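Local coordinates for protein phosphatase Slingshot homolog 2 (Homo sapiens, PDB 2NT2) that dephosphorylates and so activates the actin-depolymerising factor cofilin through the dual-specificity phosphatase domain present here, regulating actin filament dynamics, at residues A[29-34]-A[45-50]. The protein carries 1 engineered substitution. Numbering follows the deposited sequence.
Sequences GVRYIL and PGVFEY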
loop_
_atom_site.group_PDB
_atom_site.type_symbol
_atom_site.label_atom_id
_atom_site.label_comp_id
_atom_site.label_asym_id
_atom_site.label_seq_id
_atom_site.Cartn_x
_atom_site.Cartn_y
_atom_site.Cartn_z
ATOM N N GLY A 29 -0.274 -16.442 2.826
ATOM C CA GLY A 29 1.114 -16.509 2.419
ATOM C C GLY A 29 1.852 -15.189 2.536
ATOM O O GLY A 29 2.830 -14.952 1.822
ATOM N N VAL A 30 1.386 -14.312 3.419
ATOM C CA VAL A 30 2.018 -13.018 3.627
ATOM C C VAL A 30 3.209 -13.151 4.566
ATOM O O VAL A 30 3.143 -13.907 5.538
ATOM C CB VAL A 30 1.037 -11.989 4.222
ATOM C CG1 VAL A 30 1.778 -10.680 4.465
ATOM C CG2 VAL A 30 -0.172 -11.784 3.328
ATOM N N ARG A 31 4.306 -12.446 4.301
ATOM C CA ARG A 31 5.447 -12.474 5.213
ATOM C C ARG A 31 6.053 -11.077 5.339
ATOM O O ARG A 31 6.865 -10.829 6.229
ATOM C CB ARG A 31 6.529 -13.462 4.779
ATOM C CG ARG A 31 6.042 -14.712 4.084
ATOM C CD ARG A 31 5.560 -15.797 5.022
ATOM N NE ARG A 31 5.684 -15.458 6.433
ATOM C CZ ARG A 31 5.355 -16.279 7.426
ATOM N NH1 ARG A 31 4.890 -17.493 7.158
ATOM N NH2 ARG A 31 5.499 -15.886 8.684
ATOM N N TYR A 32 5.641 -10.206 4.434
ATOM C CA TYR A 32 6.062 -8.816 4.417
ATOM C C TYR A 32 4.862 -7.920 4.720
ATOM O O TYR A 32 3.766 -8.144 4.210
ATOM C CB TYR A 32 6.651 -8.431 3.060
ATOM C CG TYR A 32 7.867 -9.219 2.651
ATOM C CD1 TYR A 32 7.738 -10.421 1.965
ATOM C CD2 TYR A 32 9.145 -8.762 2.948
ATOM C CE1 TYR A 32 8.846 -11.154 1.583
ATOM C CE2 TYR A 32 10.255 -9.496 2.567
ATOM C CZ TYR A 32 10.101 -10.685 1.887
ATOM O OH TYR A 32 11.215 -11.405 1.514
ATOM N N ILE A 33 5.074 -6.907 5.550
ATOM C CA ILE A 33 3.981 -5.992 5.855
ATOM C C ILE A 33 4.442 -4.542 5.741
ATOM O O ILE A 33 5.360 -4.126 6.444
ATOM C CB ILE A 33 3.405 -6.230 7.255
ATOM C CG1 ILE A 33 2.917 -7.658 7.504
ATOM C CG2 ILE A 33 2.287 -5.234 7.539
ATOM C CD1 ILE A 33 2.405 -7.871 8.915
ATOM N N LEU A 34 3.783 -3.832 4.834
ATOM C CA LEU A 34 3.940 -2.402 4.645
ATOM C C LEU A 34 2.858 -1.654 5.431
ATOM O O LEU A 34 1.689 -1.596 5.052
ATOM C CB LEU A 34 3.886 -2.040 3.167
ATOM C CG LEU A 34 4.204 -0.591 2.796
ATOM C CD1 LEU A 34 5.439 -0.099 3.532
ATOM C CD2 LEU A 34 4.379 -0.465 1.287
ATOM N N PRO A 45 6.058 -8.549 15.415
ATOM C CA PRO A 45 7.505 -8.534 15.132
ATOM C C PRO A 45 8.122 -9.883 15.488
ATOM O O PRO A 45 7.912 -10.400 16.587
ATOM C CB PRO A 45 8.039 -7.430 16.037
ATOM C CG PRO A 45 6.848 -6.656 16.490
ATOM C CD PRO A 45 5.706 -7.638 16.511
ATOM N N GLY A 46 8.869 -10.479 14.564
ATOM C CA GLY A 46 9.384 -11.825 14.786
ATOM C C GLY A 46 8.629 -12.856 13.964
ATOM O O GLY A 46 9.051 -14.006 13.831
ATOM N N VAL A 47 7.494 -12.439 13.412
ATOM C CA VAL A 47 6.731 -13.252 12.474
ATOM C C VAL A 47 6.862 -12.669 11.072
ATOM O O VAL A 47 7.071 -13.391 10.096
ATOM C CB VAL A 47 5.242 -13.332 12.857
ATOM C CG1 VAL A 47 4.494 -14.264 11.914
ATOM C CG2 VAL A 47 5.085 -13.790 14.302
ATOM N N PHE A 48 6.724 -11.345 10.972
ATOM C CA PHE A 48 6.777 -10.697 9.671
ATOM C C PHE A 48 7.842 -9.608 9.603
ATOM O O PHE A 48 8.138 -8.954 10.600
ATOM C CB PHE A 48 5.413 -10.099 9.316
ATOM C CG PHE A 48 4.247 -11.058 9.479
ATOM C CD1 PHE A 48 3.514 -11.076 10.650
ATOM C CD2 PHE A 48 3.890 -11.925 8.460
ATOM C CE1 PHE A 48 2.440 -11.937 10.802
ATOM C CE2 PHE A 48 2.822 -12.790 8.602
ATOM C CZ PHE A 48 2.097 -12.794 9.776
ATOM N N GLU A 49 8.393 -9.443 8.409
ATOM C CA GLU A 49 9.280 -8.347 8.057
ATOM C C GLU A 49 8.470 -7.074 7.802
ATOM O O GLU A 49 7.594 -7.080 6.931
ATOM C CB GLU A 49 10.062 -8.721 6.802
ATOM C CG GLU A 49 11.563 -8.816 7.017
ATOM C CD GLU A 49 12.323 -8.163 5.875
ATOM O OE1 GLU A 49 12.147 -6.948 5.644
ATOM O OE2 GLU A 49 13.098 -8.878 5.207
ATOM N N TYR A 50 8.773 -6.021 8.547
ATOM C CA TYR A 50 8.007 -4.786 8.512
ATOM C C TYR A 50 8.751 -3.638 7.838
ATOM O O TYR A 50 9.974 -3.550 7.914
ATOM C CB TYR A 50 7.611 -4.352 9.930
ATOM C CG TYR A 50 6.492 -5.181 10.513
ATOM C CD1 TYR A 50 6.777 -6.246 11.360
ATOM C CD2 TYR A 50 5.163 -4.908 10.216
ATOM C CE1 TYR A 50 5.764 -7.011 11.894
ATOM C CE2 TYR A 50 4.147 -5.677 10.754
ATOM C CZ TYR A 50 4.454 -6.727 11.592
ATOM O OH TYR A 50 3.454 -7.499 12.136
#
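Tyr-32 and Ile-33 run parallel to Glu-49 and Tyr-50, joined by hydrogen bonds from Glu-49 N to Arg-31 O (3.0 Å) and from Ile-33 N to Glu-49 O (2.9 Å). This pairing sets strand 49-52 at the edge of the mixed sheet of the dual-specificity phosphatase fold, with strand 83-87 on the far side of strand 30-35. Ile-33 and Tyr-50 share one face of the sheet, and Phe-48 packs against Ile-33; helix 22-27 adds Leu-25 to both Ile-33 and Phe-48, and Leu-22 to Phe-48. CG1 of Ile-33 lies anti to its carbonyl carbon (chi1 -56°) and places CD1 between the Phe-48 and Tyr-50 rings, 3.7 Å from Phe-48 CG and 3.4 Å from Tyr-50 CE2. The Ile-33 and Tyr-50 side chains run alongside one another, and the tyrosine OH extends past this methyl and forms a hydrogen bond with Phe-44 N. The Phe-48 ring turns its edge to the opposing backbone, CE2 standing 3.3 Å from Val-30 O with Arg-31 CA also near the ring plane, while CG1 of Val-47 lies over one face, displaced from the ring centre. A serine in place of Phe-48 would probably open a gap beside Ile-33 CD1 and the helix leucines. On the other face of the sheet, the Tyr-32 and Glu-49 side chains extend in the same direction, CE2 of the ring 3.9 Å from OE2, with the ring inclined 66° to the carboxylate. Arg-31, bent at chi2 and chi3, swings its guanidinium back across to the incoming loop; NH2 donates a hydrogen bond to Val-47 O (3.3 Å), the acceptor lying at the edge of the guanidinium and the donor standing above the carbonyl plane.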